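Local structure of xylan esterase, putative, AXE2C (Cellvibrio japonicus, 2WAA) at residues 139-143 with 144-148; 155-158 with 159-162; 200-203 with 204-207; 217-220 with 221-225; 279-282 with 283-287. The protein removes acetyl groups from plant cell wall polysaccharides, deacetylating xylan and glucomannan with equal efficiency as a family 2 carbohydrate esterase. All coordinates share one frame; numbering follows the deposited sequence.

Contact 1 (139-143 with 144-148); sequences GDSVT and CGEAI. With ACT (acetate ion), chain C.
Ser141 and Glu146 meet where the chain, just past the strand ending at Gly139, makes two successive beta turns, type I from Val142 to Gly145 and type II from Gly145 to Ile148. The tight part is backbone. Ser141 O accepts from Glu146 N at 3.0 Å in a nearly straight bond (N-H...O 166°), Cys144 N reaches back to Asp140 O at 3.1 Å, and Gly145 N approaches Val142 O from above its carbonyl plane. Asp140 OD1 takes Val142 N at 3.2 Å on its anti side, an Asx turn. Here the chain is also tied by the Cys144–Cys183 disulfide. The side facing the ligand has fewer bonds between the segments. Glu146 OE1 comes 3.0 Å from Ser141 CB without a hydrogen bond, and its OE2 forms a salt bridge with Lys156. Ser141 OG stands between its backbone N and carbonyl carbon (chi1 69°), on the acetate side, and bonds weakly to His316, while Ser141 N donates to acetate OXT at 3.0 Å. Gly186 N and Asn236 ND2, of the inferred transition-state stabilisers, also bind the acetate. The turn carries the Gly-Asp-Ser signature of GDSL/SGNH hydrolases, with Ser141 as inferred nucleophile.

Contact 2 (155-158 with 159-162); sequences DKNT and RWWN
Lys156 lies across one face of the Trp160 indole, its side chain running at about a right angle to that of the tryptophan. The CA atom of Lys156 sits 3.5 Å from the centroid of the six-membered ring, only 9° off the normal, a CH-pi contact. With CG anti to the backbone N (chi1 -172°), the lysine chain continues past the ring, CG coming 3.4 Å from Trp160 CE3; a bend at chi3 follows, and NZ ends in a salt bridge with Asp314. Asn157 turns its CG between the backbone N and carbonyl carbon (chi1 68°), which lets its amide serve both directions of the chain. ND2 donates to Asp155 O at 3.2 Å, close to the amide plane, and OD1 receives Arg159 N at 2.9 Å from above its carbonyl plane. This bond meets a 3-10 turn in the loop between strand 133-139 and helix 167-174 of the SGNH-hydrolase domain, where Trp160 N donates to Asn157 O at 3.0 Å. That same carbonyl oxygen touches the edge of the Trp161 ring, 3.3 Å from CZ3. Trp161 NE1 is held by Glu106, and Trp160 NE1 by Glu154, which also forms a salt bridge with Arg159. A water bridges Thr158 O and Trp161 O.

Contact 3 (200-203 with 204-207); sequences ANLP and DFYQ
Asn201 O accepts from two backbone donors at the first turn of helix 202-205: Phe205 N at 3.0 Å, nearly in line with the carbonyl bond, and Asp204 N at 2.9 Å from above the carbonyl plane. One residue on, Leu202 O accepts from Tyr206 N at 3.0 Å. The Asp204 carboxylate folds back over this start, OD2 using its anti lone pair to accept Asn201 N at 2.9 Å. The Asn201 and Asp204 side chains lie side by side and point the same way, and a water joins Asn201 ND2 to Asp204 OD2. On the buried side, Phe205 swings its ring between its own N and carbonyl carbon (chi1 67°), bringing it back to Leu202. Leu202 CA rests over the ring face, 3.8 Å from the centroid, and Leu202 CD1 packs 3.6 Å from Phe205 CE1, while Ala200 O meets the ring edge. Leu202 and Tyr206 both continue onto Leu138 of strand 133-139, and Leu202 also reaches Phe255 of helix 245-262. What results is a short helical turn whose N-cap residue, Asn201, has its own N-H held by Asp204 while its side chain makes no capping bond, packed against the central parallel sheet of the SGNH-hydrolase fold.

Contact 4 (217-220 with 221-225); sequences PQWD and HHRYQ
The Trp219 indole has one face covered by Arg223 and its edges occupied by His221, Tyr224 and a water. Over the face, Arg223 CD makes a CH-pi contact 4.2 Å from the centroid of the six-membered ring. The guanidinium continues across the rim at 34° to the indole plane, laying its own face over Trp219 CZ3, which is 3.2 Å from Arg223 NH1; a bend at chi3 (68°) folds the group over the ring. At the edge, Tyr224 CB packs 4.0 Å from Trp219 CZ2. The indole in turn directs its five-membered edge toward the His221 face, an offset edge-to-face pair with planes at 81°. Trp219 O lies over a face of the His221 ring, which also stacks with Tyr206. One water lies in both ring planes, accepting from Trp219 NE1 at 2.9 Å, meeting His221 ND1 and donating to Tyr224 O. A second water links the guanidinium, through NH1, to the backbone at Gln218 O and Asp220 N.

Next along the chain, Asp220 leads into the 3-10 segment. Its carbonyl O accepts Arg223 N at 3.0 Å, and its side chain, with CG anti to the backbone N, brings OD1 to 3.1 Å from His222 N, met from above the carboxylate plane. Arg223 NH2 goes on to Thr26 O and Tyr224 OH to Ile135 O, while Arg25 makes a cation-pi contact with Trp219. The 3-10 segment 221-223, with Asp220 before it and Arg223 folded over Trp219, lies in the loop leading into strand 228-231 of the SGNH-hydrolase sheet.

Contact 5 (279-282 with 283-287); sequences DKKA and ALVSY
Helix 278-295 is the crossover of a beta-alpha-beta unit between strands 267-270 and 300-302, and Asp279 to Tyr287 form part of its first half. Four successive backbone bonds join the two segments in the i to i+4 pattern. Ala283 N donates to Asp279 O at 3.0 Å and Leu284 N to Lys280 O at 3.0 Å; Val285 N reaches Lys281 O at 2.9 Å in the straightest of the four (168°), and Ser286 N meets Ala282 O at 3.0 Å. Side-chain contact across the segments is slight and mostly carbon against carbonyl oxygen. Ala283 CB lies 3.4 Å from Asp279 O. Val285 places CG2 beside its own backbone N and anti to its carbonyl carbon, which sets that methyl 3.3 Å from Lys281 O, with Lys281 CG 4.4 Å away. Several polar side chains bond to other parts of the fold: Lys281 NZ pairs with Glu272, Ser286 OG with Arg245, and Tyr287 OH with Pro243 O. Leu284 is buried against Phe238 and Tyr248, whereas Asp279 and Ala282 lie on the exposed side. Such one-sided burial marks an amphipathic alpha-helix, here a beta-alpha-beta crossover whose buried side meets helices 235-238 and 245-262.

How the contacts relate
All five are local contacts, in turns or helices, met in series along the SGNH-hydrolase part of the chain, none enclosing or crossing another. Contact 1 closes the nucleophile turn after strand 133-139. Contact 2 follows in the same loop and returns to it: besides the salt bridge between them, Gly145 O and Asn162 N make a probable hydrogen bond, and Trp161 packs on the Glu146 carboxylate. Contact 3, at helix 202-205, touches contact 1 where Phe205 meets Gly139. Contact 4 then turns the chain toward strand 228-231 and joins contact 3 through Tyr206, His221 and a probable backbone bond from Trp219 N to Gln207 O. Contact 5 stands apart on helix 278-295, its nearest atoms about 8 Å from contact 1.

Contact 1 (139-143 with 144-148)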
loop_
_atom_site.group_PDB
_atom_site.type_symbol
_atom_site.label_atom_id
_atom_site.label_comp_id
_atom_site.label_asym_id
_atom_site.label_seq_id
_atom_site.Cartn_x
_atom_site.Cartn_y
_atom_site.Cartn_z
ATOM N N GLY A 139 6.037 2.926 5.298
ATOM C CA GLY A 139 7.045 1.973 5.710
ATOM C C GLY A 139 7.932 1.458 4.584
ATOM O O GLY A 139 8.122 2.104 3.558
ATOM N N ASP A 140 8.457 0.272 4.815
ATOM C CA ASP A 140 9.386 -0.356 3.894
ATOM C C ASP A 140 8.755 -1.624 3.297
ATOM O O ASP A 140 7.542 -1.707 3.199
ATOM C CB ASP A 140 10.702 -0.628 4.650
ATOM C CG ASP A 140 10.501 -1.454 5.944
ATOM O OD1 ASP A 140 9.612 -2.362 6.028
ATOM O OD2 ASP A 140 11.248 -1.180 6.921
ATOM N N SER A 141 9.561 -2.608 2.889
ATOM C CA SER A 141 9.001 -3.739 2.132
ATOM C C SER A 141 8.002 -4.582 2.905
ATOM O O SER A 141 7.165 -5.231 2.266
ATOM C CB SER A 141 10.097 -4.724 1.596
ATOM O OG SER A 141 10.670 -5.392 2.710
ATOM N N VAL A 142 8.086 -4.608 4.243
ATOM C CA VAL A 142 7.101 -5.374 5.017
ATOM C C VAL A 142 5.690 -4.736 4.776
ATOM O O VAL A 142 4.718 -5.430 4.504
ATOM C CB VAL A 142 7.442 -5.375 6.501
ATOM C CG1 VAL A 142 6.365 -6.178 7.279
ATOM C CG2 VAL A 142 8.871 -6.000 6.708
ATOM N N THR A 143 5.619 -3.418 4.859
ATOM C CA THR A 143 4.368 -2.697 4.576
ATOM C C THR A 143 3.955 -2.934 3.115
ATOM O O THR A 143 2.742 -2.991 2.796
ATOM C CB THR A 143 4.503 -1.193 4.912
ATOM O OG1 THR A 143 4.728 -1.020 6.320
ATOM C CG2 THR A 143 3.234 -0.371 4.509
ATOM N N CYS A 144 4.945 -3.075 2.220
ATOM C CA CYS A 144 4.663 -3.296 0.813
ATOM C C CYS A 144 4.239 -4.738 0.502
ATOM O O CYS A 144 3.920 -5.007 -0.626
ATOM C CB CYS A 144 5.898 -3.011 -0.056
ATOM S SG CYS A 144 6.167 -1.340 -0.366
ATOM N N GLY A 145 4.320 -5.654 1.457
ATOM C CA GLY A 145 3.858 -7.032 1.276
ATOM C C GLY A 145 4.872 -7.936 0.602
ATOM O O GLY A 145 4.507 -8.958 0.024
ATOM N N GLU A 146 6.142 -7.547 0.625
ATOM C CA GLU A 146 7.165 -8.395 -0.002
ATOM C C GLU A 146 7.240 -9.837 0.565
ATOM O O GLU A 146 7.223 -10.038 1.782
ATOM C CB GLU A 146 8.551 -7.731 0.125
ATOM C CG GLU A 146 9.716 -8.673 -0.411
ATOM C CD GLU A 146 11.040 -7.905 -0.590
ATOM O OE1 GLU A 146 11.082 -6.669 -0.437
ATOM O OE2 GLU A 146 12.061 -8.546 -0.960
ATOM N N ALA A 147 7.254 -10.817 -0.352
ATOM C CA ALA A 147 7.513 -12.251 -0.019
ATOM C C ALA A 147 6.379 -12.934 0.728
ATOM O O ALA A 147 6.534 -14.071 1.222
ATOM C CB ALA A 147 8.849 -12.400 0.754
ATOM N N ILE A 148 5.211 -12.303 0.775
ATOM C CA ILE A 148 4.058 -12.992 1.370
ATOM C C ILE A 148 3.703 -14.251 0.584
ATOM O O ILE A 148 3.308 -15.276 1.203
ATOM C CB ILE A 148 2.863 -12.026 1.533
ATOM C CG1 ILE A 148 3.243 -10.995 2.624
ATOM C CG2 ILE A 148 1.556 -12.762 1.834
ATOM C CD1 ILE A 148 2.205 -9.925 2.823
HETATM C C ACT C . 12.928 -4.084 3.565
HETATM O O ACT C . 13.552 -4.928 2.831
HETATM O OXT ACT C . 12.514 -3.059 2.975
HETATM C CH3 ACT C . 12.684 -4.275 5.038
#

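Contact 2 (155-158 with 159-162)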
loop_
_atom_site.group_PDB
_atom_site.type_symbol
_atom_site.label_atom_id
_atom_site.label_comp_id
_atom_site.label_asym_id
_atom_site.label_seq_id
_atom_site.Cartn_x
_atom_site.Cartn_y
_atom_site.Cartn_z
ATOM N N ASP A 155 12.955 -19.080 -6.953
ATOM C CA ASP A 155 13.763 -17.874 -6.816
ATOM C C ASP A 155 12.770 -16.746 -6.587
ATOM O O ASP A 155 11.745 -16.688 -7.265
ATOM C CB ASP A 155 14.558 -17.584 -8.078
ATOM C CG ASP A 155 15.644 -18.627 -8.353
ATOM O OD1 ASP A 155 16.212 -19.182 -7.379
ATOM O OD2 ASP A 155 15.912 -18.884 -9.553
ATOM N N LYS A 156 13.031 -15.911 -5.590
ATOM C CA LYS A 156 12.186 -14.745 -5.356
ATOM C C LYS A 156 11.951 -14.012 -6.683
ATOM O O LYS A 156 12.884 -13.819 -7.497
ATOM C CB LYS A 156 12.874 -13.815 -4.363
ATOM C CG LYS A 156 12.048 -12.658 -3.874
ATOM C CD LYS A 156 12.971 -11.743 -3.101
ATOM C CE LYS A 156 12.371 -11.409 -1.853
ATOM N NZ LYS A 156 13.394 -10.996 -0.851
ATOM N N ASN A 157 10.714 -13.591 -6.912
ATOM C CA ASN A 157 10.410 -12.786 -8.068
ATOM C C ASN A 157 9.185 -11.917 -7.719
ATOM O O ASN A 157 8.664 -12.033 -6.621
ATOM C CB ASN A 157 10.147 -13.701 -9.263
ATOM C CG ASN A 157 8.865 -14.513 -9.102
ATOM O OD1 ASN A 157 7.800 -14.040 -9.473
ATOM N ND2 ASN A 157 8.970 -15.735 -8.593
ATOM N N THR A 158 8.754 -11.041 -8.621
ATOM C CA THR A 158 7.777 -10.031 -8.225
ATOM C C THR A 158 6.395 -10.641 -7.923
ATOM O O THR A 158 5.549 -9.979 -7.305
ATOM C CB THR A 158 7.610 -8.889 -9.264
ATOM O OG1 THR A 158 7.318 -9.468 -10.546
ATOM C CG2 THR A 158 8.920 -8.093 -9.350
ATOM N N ARG A 159 6.171 -11.906 -8.303
ATOM C CA ARG A 159 4.953 -12.615 -7.920
ATOM C C ARG A 159 4.839 -12.853 -6.414
ATOM O O ARG A 159 3.739 -12.997 -5.879
ATOM C CB ARG A 159 4.859 -13.965 -8.676
ATOM C CG ARG A 159 3.434 -14.570 -8.608
ATOM C CD ARG A 159 3.474 -16.086 -8.881
ATOM N NE ARG A 159 4.411 -16.733 -7.945
ATOM C CZ ARG A 159 4.190 -16.914 -6.651
ATOM N NH1 ARG A 159 3.053 -16.541 -6.104
ATOM N NH2 ARG A 159 5.135 -17.489 -5.879
ATOM N N TRP A 160 5.967 -12.830 -5.715
ATOM C CA TRP A 160 5.949 -13.053 -4.291
ATOM C C TRP A 160 5.261 -11.943 -3.488
ATOM O O TRP A 160 4.982 -12.139 -2.307
ATOM C CB TRP A 160 7.384 -13.203 -3.794
ATOM C CG TRP A 160 7.997 -14.549 -4.071
ATOM C CD1 TRP A 160 7.694 -15.439 -5.098
ATOM C CD2 TRP A 160 9.066 -15.140 -3.336
ATOM N NE1 TRP A 160 8.490 -16.554 -5.001
ATOM C CE2 TRP A 160 9.356 -16.393 -3.946
ATOM C CE3 TRP A 160 9.822 -14.718 -2.238
ATOM C CZ2 TRP A 160 10.348 -17.255 -3.460
ATOM C CZ3 TRP A 160 10.805 -15.572 -1.744
ATOM C CH2 TRP A 160 11.070 -16.818 -2.362
ATOM N N TRP A 161 5.030 -10.775 -4.087
ATOM C CA TRP A 161 4.376 -9.699 -3.349
ATOM C C TRP A 161 2.848 -9.879 -3.270
ATOM O O TRP A 161 2.201 -10.233 -4.258
ATOM C CB TRP A 161 4.656 -8.347 -4.033
ATOM C CG TRP A 161 5.964 -7.689 -3.665
ATOM C CD1 TRP A 161 6.098 -6.474 -3.056
ATOM C CD2 TRP A 161 7.308 -8.148 -3.936
ATOM N NE1 TRP A 161 7.430 -6.158 -2.896
ATOM C CE2 TRP A 161 8.196 -7.151 -3.428
ATOM C CE3 TRP A 161 7.851 -9.293 -4.550
ATOM C CZ2 TRP A 161 9.586 -7.265 -3.497
ATOM C CZ3 TRP A 161 9.258 -9.398 -4.649
ATOM C CH2 TRP A 161 10.100 -8.397 -4.096
ATOM N N ASN A 162 2.270 -9.620 -2.100
ATOM C CA ASN A 162 0.818 -9.728 -1.956
ATOM C C ASN A 162 0.320 -8.609 -1.068
ATOM O O ASN A 162 0.598 -8.599 0.126
ATOM C CB ASN A 162 0.504 -11.105 -1.376
ATOM C CG ASN A 162 -0.981 -11.372 -1.293
ATOM O OD1 ASN A 162 -1.800 -10.442 -1.261
ATOM N ND2 ASN A 162 -1.336 -12.650 -1.152
HETATM O O HOH W 1 2.826 -10.095 -6.922
#

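Contact 3 (200-203 with 204-207)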
loop_
_atom_site.group_PDB
_atom_site.type_symbol
_atom_site.label_atom_id
_atom_site.label_comp_id
_atom_site.label_asym_id
_atom_site.label_seq_id
_atom_site.Cartn_x
_atom_site.Cartn_y
_atom_site.Cartn_z
ATOM N N ALA A 200 15.748 8.420 -2.391
ATOM C CA ALA A 200 14.533 8.996 -1.808
ATOM C C ALA A 200 14.209 8.200 -0.530
ATOM O O ALA A 200 13.831 7.009 -0.560
ATOM C CB ALA A 200 13.365 8.948 -2.813
ATOM N N ASN A 201 14.380 8.870 0.595
ATOM C CA ASN A 201 14.038 8.267 1.890
ATOM C C ASN A 201 12.535 8.423 2.131
ATOM O O ASN A 201 11.865 9.054 1.330
ATOM C CB ASN A 201 14.865 8.948 2.971
ATOM C CG ASN A 201 16.379 8.723 2.739
ATOM O OD1 ASN A 201 16.804 7.596 2.515
ATOM N ND2 ASN A 201 17.173 9.808 2.754
ATOM N N LEU A 202 12.015 7.858 3.216
ATOM C CA LEU A 202 10.559 7.935 3.476
ATOM C C LEU A 202 10.046 9.394 3.407
ATOM O O LEU A 202 9.045 9.650 2.782
ATOM C CB LEU A 202 10.184 7.234 4.792
ATOM C CG LEU A 202 8.769 7.519 5.318
ATOM C CD1 LEU A 202 7.746 6.946 4.292
ATOM C CD2 LEU A 202 8.619 6.820 6.700
ATOM N N PRO A 203 10.758 10.376 4.009
ATOM C CA PRO A 203 10.185 11.719 3.931
ATOM C C PRO A 203 10.104 12.276 2.507
ATOM O O PRO A 203 9.302 13.192 2.279
ATOM C CB PRO A 203 11.144 12.582 4.774
ATOM C CG PRO A 203 11.743 11.587 5.801
ATOM C CD PRO A 203 11.888 10.290 4.955
ATOM N N ASP A 204 10.922 11.731 1.598
ATOM C CA ASP A 204 10.930 12.092 0.174
ATOM C C ASP A 204 9.819 11.394 -0.589
ATOM O O ASP A 204 8.963 12.064 -1.167
ATOM C CB ASP A 204 12.289 11.763 -0.470
ATOM C CG ASP A 204 13.422 12.440 0.271
ATOM O OD1 ASP A 204 13.392 13.661 0.355
ATOM O OD2 ASP A 204 14.309 11.780 0.811
ATOM N N PHE A 205 9.782 10.064 -0.545
ATOM C CA PHE A 205 8.759 9.383 -1.365
ATOM C C PHE A 205 7.360 9.521 -0.817
ATOM O O PHE A 205 6.394 9.319 -1.547
ATOM C CB PHE A 205 9.115 7.915 -1.758
ATOM C CG PHE A 205 9.150 6.934 -0.587
ATOM C CD1 PHE A 205 7.968 6.405 -0.039
ATOM C CD2 PHE A 205 10.386 6.504 -0.068
ATOM C CE1 PHE A 205 8.027 5.488 1.053
ATOM C CE2 PHE A 205 10.455 5.591 1.023
ATOM C CZ PHE A 205 9.259 5.075 1.566
ATOM N N TYR A 206 7.234 9.866 0.457
ATOM C CA TYR A 206 5.925 10.170 1.027
ATOM C C TYR A 206 5.249 11.321 0.241
ATOM O O TYR A 206 4.024 11.467 0.259
ATOM C CB TYR A 206 6.086 10.568 2.488
ATOM C CG TYR A 206 4.995 11.471 3.012
ATOM C CD1 TYR A 206 3.778 10.961 3.410
ATOM C CD2 TYR A 206 5.222 12.835 3.150
ATOM C CE1 TYR A 206 2.765 11.817 3.943
ATOM C CE2 TYR A 206 4.238 13.696 3.659
ATOM C CZ TYR A 206 3.013 13.171 4.047
ATOM O OH TYR A 206 2.053 14.031 4.552
ATOM N N GLN A 207 6.064 12.137 -0.442
ATOM C CA GLN A 207 5.527 13.253 -1.210
ATOM C C GLN A 207 5.098 12.884 -2.626
ATOM O O GLN A 207 4.508 13.719 -3.309
ATOM C CB GLN A 207 6.571 14.409 -1.321
ATOM C CG GLN A 207 6.985 15.056 0.043
ATOM C CD GLN A 207 5.861 15.838 0.798
ATOM O OE1 GLN A 207 4.703 15.993 0.325
ATOM N NE2 GLN A 207 6.202 16.309 2.029
HETATM O O HOH W 2 15.678 12.432 2.874
HETATM O O HOH W 3 8.337 15.164 3.621
#

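Contact 4 (217-220 with 221-225)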
loop_
_atom_site.group_PDB
_atom_site.type_symbol
_atom_site.label_atom_id
_atom_site.label_comp_id
_atom_site.label_asym_id
_atom_site.label_seq_id
_atom_site.Cartn_x
_atom_site.Cartn_y
_atom_site.Cartn_z
ATOM N N PRO A 217 5.622 12.771 -9.931
ATOM C CA PRO A 217 4.510 13.662 -9.592
ATOM C C PRO A 217 4.298 13.829 -8.086
ATOM O O PRO A 217 4.344 12.825 -7.345
ATOM C CB PRO A 217 3.289 13.004 -10.234
ATOM C CG PRO A 217 3.735 11.703 -10.771
ATOM C CD PRO A 217 5.199 11.495 -10.532
ATOM N N GLN A 218 4.046 15.078 -7.666
ATOM C CA GLN A 218 3.681 15.427 -6.298
ATOM C C GLN A 218 2.281 14.976 -5.981
ATOM O O GLN A 218 1.315 15.261 -6.700
ATOM C CB GLN A 218 3.740 16.929 -6.048
ATOM C CG GLN A 218 5.158 17.474 -6.015
ATOM C CD GLN A 218 5.882 17.011 -4.776
ATOM O OE1 GLN A 218 5.437 17.240 -3.658
ATOM N NE2 GLN A 218 6.984 16.318 -4.975
ATOM N N TRP A 219 2.178 14.256 -4.888
ATOM C CA TRP A 219 0.883 13.850 -4.344
ATOM C C TRP A 219 0.241 15.004 -3.581
ATOM O O TRP A 219 0.803 15.525 -2.567
ATOM C CB TRP A 219 1.049 12.617 -3.415
ATOM C CG TRP A 219 -0.223 12.197 -2.777
ATOM C CD1 TRP A 219 -0.584 12.374 -1.459
ATOM C CD2 TRP A 219 -1.324 11.551 -3.411
ATOM N NE1 TRP A 219 -1.842 11.859 -1.239
ATOM C CE2 TRP A 219 -2.321 11.351 -2.423
ATOM C CE3 TRP A 219 -1.571 11.124 -4.723
ATOM C CZ2 TRP A 219 -3.540 10.755 -2.705
ATOM C CZ3 TRP A 219 -2.777 10.528 -5.014
ATOM C CH2 TRP A 219 -3.753 10.335 -3.997
ATOM N N ASP A 220 -0.955 15.396 -4.023
ATOM C CA ASP A 220 -1.712 16.399 -3.290
ATOM C C ASP A 220 -2.451 15.752 -2.104
ATOM O O ASP A 220 -3.325 14.910 -2.293
ATOM C CB ASP A 220 -2.710 17.014 -4.263
ATOM C CG ASP A 220 -3.588 18.076 -3.618
ATOM O OD1 ASP A 220 -3.410 18.386 -2.413
ATOM O OD2 ASP A 220 -4.472 18.574 -4.355
ATOM N N HIS A 221 -2.095 16.144 -0.873
ATOM C CA HIS A 221 -2.651 15.478 0.323
ATOM C C HIS A 221 -4.128 15.693 0.532
ATOM O O HIS A 221 -4.778 14.963 1.275
ATOM C CB HIS A 221 -1.858 15.917 1.546
ATOM C CG HIS A 221 -0.466 15.430 1.515
ATOM N ND1 HIS A 221 -0.165 14.093 1.631
ATOM C CD2 HIS A 221 0.711 16.072 1.342
ATOM C CE1 HIS A 221 1.143 13.936 1.542
ATOM N NE2 HIS A 221 1.691 15.115 1.353
ATOM N N HIS A 222 -4.679 16.702 -0.130
ATOM C CA HIS A 222 -6.100 16.956 -0.034
ATOM C C HIS A 222 -6.846 15.767 -0.630
ATOM O O HIS A 222 -8.026 15.565 -0.384
ATOM C CB HIS A 222 -6.433 18.241 -0.815
ATOM C CG HIS A 222 -7.874 18.651 -0.708
ATOM N ND1 HIS A 222 -8.852 18.189 -1.572
ATOM C CD2 HIS A 222 -8.507 19.474 0.169
ATOM C CE1 HIS A 222 -10.024 18.701 -1.226
ATOM N NE2 HIS A 222 -9.843 19.486 -0.176
ATOM N N ARG A 223 -6.149 14.971 -1.436
ATOM C CA ARG A 223 -6.801 13.838 -2.100
ATOM C C ARG A 223 -6.974 12.636 -1.165
ATOM O O ARG A 223 -7.683 11.689 -1.517
ATOM C CB ARG A 223 -5.988 13.370 -3.333
ATOM C CG ARG A 223 -5.830 14.444 -4.459
ATOM C CD ARG A 223 -4.849 13.938 -5.585
ATOM N NE ARG A 223 -5.443 12.824 -6.331
ATOM C CZ ARG A 223 -4.785 12.072 -7.208
ATOM N NH1 ARG A 223 -3.515 12.339 -7.501
ATOM N NH2 ARG A 223 -5.432 11.094 -7.839
ATOM N N TYR A 224 -6.267 12.613 -0.031
ATOM C CA TYR A 224 -6.513 11.545 0.969
ATOM C C TYR A 224 -6.113 12.059 2.348
ATOM O O TYR A 224 -4.924 12.240 2.616
ATOM C CB TYR A 224 -5.680 10.303 0.616
ATOM C CG TYR A 224 -6.009 9.072 1.434
ATOM C CD1 TYR A 224 -7.160 8.332 1.189
ATOM C CD2 TYR A 224 -5.176 8.658 2.466
ATOM C CE1 TYR A 224 -7.488 7.194 1.943
ATOM C CE2 TYR A 224 -5.490 7.490 3.235
ATOM C CZ TYR A 224 -6.640 6.781 2.952
ATOM O OH TYR A 224 -6.950 5.631 3.647
ATOM N N GLN A 225 -7.099 12.365 3.183
ATOM C CA GLN A 225 -6.808 12.892 4.529
ATOM C C GLN A 225 -7.150 11.773 5.514
ATOM O O GLN A 225 -8.333 11.500 5.783
ATOM C CB GLN A 225 -7.613 14.176 4.817
ATOM C CG GLN A 225 -6.946 15.423 4.186
ATOM C CD GLN A 225 -5.601 15.771 4.837
ATOM O OE1 GLN A 225 -5.072 15.006 5.641
ATOM N NE2 GLN A 225 -5.048 16.938 4.482
HETATM O O HOH W 4 -1.719 14.507 -6.714
HETATM O O HOH W 5 -2.460 11.995 1.597
#

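Contact 5 (279-282 with 283-287)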
loop_
_atom_site.group_PDB
_atom_site.type_symbol
_atom_site.label_atom_id
_atom_site.label_comp_id
_atom_site.label_asym_id
_atom_site.label_seq_id
_atom_site.Cartn_x
_atom_site.Cartn_y
_atom_site.Cartn_z
ATOM N N ASP A 279 19.098 -5.909 19.997
ATOM C CA ASP A 279 19.588 -4.580 20.313
ATOM C C ASP A 279 19.055 -3.576 19.323
ATOM O O ASP A 279 18.773 -2.441 19.692
ATOM C CB ASP A 279 21.139 -4.466 20.276
ATOM C CG ASP A 279 21.839 -5.292 21.382
ATOM O OD1 ASP A 279 21.184 -5.680 22.384
ATOM O OD2 ASP A 279 23.064 -5.539 21.223
ATOM N N LYS A 280 18.972 -3.971 18.063
ATOM C CA LYS A 280 18.502 -3.009 17.067
ATOM C C LYS A 280 17.036 -2.628 17.296
ATOM O O LYS A 280 16.665 -1.447 17.214
ATOM C CB LYS A 280 18.691 -3.589 15.692
ATOM C CG LYS A 280 20.173 -3.538 15.336
ATOM C CD LYS A 280 20.367 -4.222 13.966
ATOM C CE LYS A 280 21.811 -3.961 13.461
ATOM N NZ LYS A 280 22.038 -4.688 12.162
ATOM N N LYS A 281 16.208 -3.623 17.565
ATOM C CA LYS A 281 14.824 -3.366 17.928
ATOM C C LYS A 281 14.749 -2.444 19.152
ATOM O O LYS A 281 14.022 -1.455 19.164
ATOM C CB LYS A 281 14.115 -4.689 18.208
ATOM C CG LYS A 281 12.627 -4.549 18.584
ATOM C CD LYS A 281 12.095 -5.995 18.848
ATOM C CE LYS A 281 10.671 -5.958 19.412
ATOM N NZ LYS A 281 9.681 -5.664 18.398
ATOM N N ALA A 282 15.473 -2.789 20.219
ATOM C CA ALA A 282 15.369 -1.988 21.440
ATOM C C ALA A 282 15.796 -0.535 21.175
ATOM O O ALA A 282 15.236 0.377 21.752
ATOM C CB ALA A 282 16.235 -2.638 22.581
ATOM N N ALA A 283 16.785 -0.346 20.305
ATOM C CA ALA A 283 17.271 0.991 19.998
ATOM C C ALA A 283 16.196 1.770 19.264
ATOM O O ALA A 283 15.937 2.933 19.586
ATOM C CB ALA A 283 18.557 0.936 19.156
ATOM N N LEU A 284 15.563 1.138 18.271
ATOM C CA LEU A 284 14.484 1.865 17.570
ATOM C C LEU A 284 13.295 2.189 18.476
ATOM O O LEU A 284 12.702 3.278 18.393
ATOM C CB LEU A 284 14.024 1.129 16.292
ATOM C CG LEU A 284 12.953 1.853 15.446
ATOM C CD1 LEU A 284 13.360 3.323 15.224
ATOM C CD2 LEU A 284 12.747 1.145 14.088
ATOM N N VAL A 285 12.945 1.270 19.371
ATOM C CA VAL A 285 11.891 1.566 20.321
ATOM C C VAL A 285 12.269 2.776 21.158
ATOM O O VAL A 285 11.433 3.663 21.437
ATOM C CB VAL A 285 11.641 0.335 21.228
ATOM C CG1 VAL A 285 10.770 0.701 22.419
ATOM C CG2 VAL A 285 11.015 -0.828 20.374
ATOM N N SER A 286 13.534 2.814 21.567
ATOM C CA SER A 286 14.029 3.892 22.397
ATOM C C SER A 286 13.945 5.212 21.630
ATOM O O SER A 286 13.479 6.207 22.164
ATOM C CB SER A 286 15.498 3.644 22.782
ATOM O OG SER A 286 15.859 4.633 23.717
ATOM N N TYR A 287 14.383 5.188 20.371
ATOM C CA TYR A 287 14.398 6.388 19.538
ATOM C C TYR A 287 12.954 6.897 19.321
ATOM O O TYR A 287 12.685 8.099 19.350
ATOM C CB TYR A 287 15.030 6.059 18.194
ATOM C CG TYR A 287 16.537 5.842 18.180
ATOM C CD1 TYR A 287 17.289 5.778 19.373
ATOM C CD2 TYR A 287 17.202 5.644 16.971
ATOM C CE1 TYR A 287 18.697 5.569 19.337
ATOM C CE2 TYR A 287 18.621 5.435 16.925
ATOM C CZ TYR A 287 19.344 5.432 18.113
ATOM O OH TYR A 287 20.703 5.184 18.042
#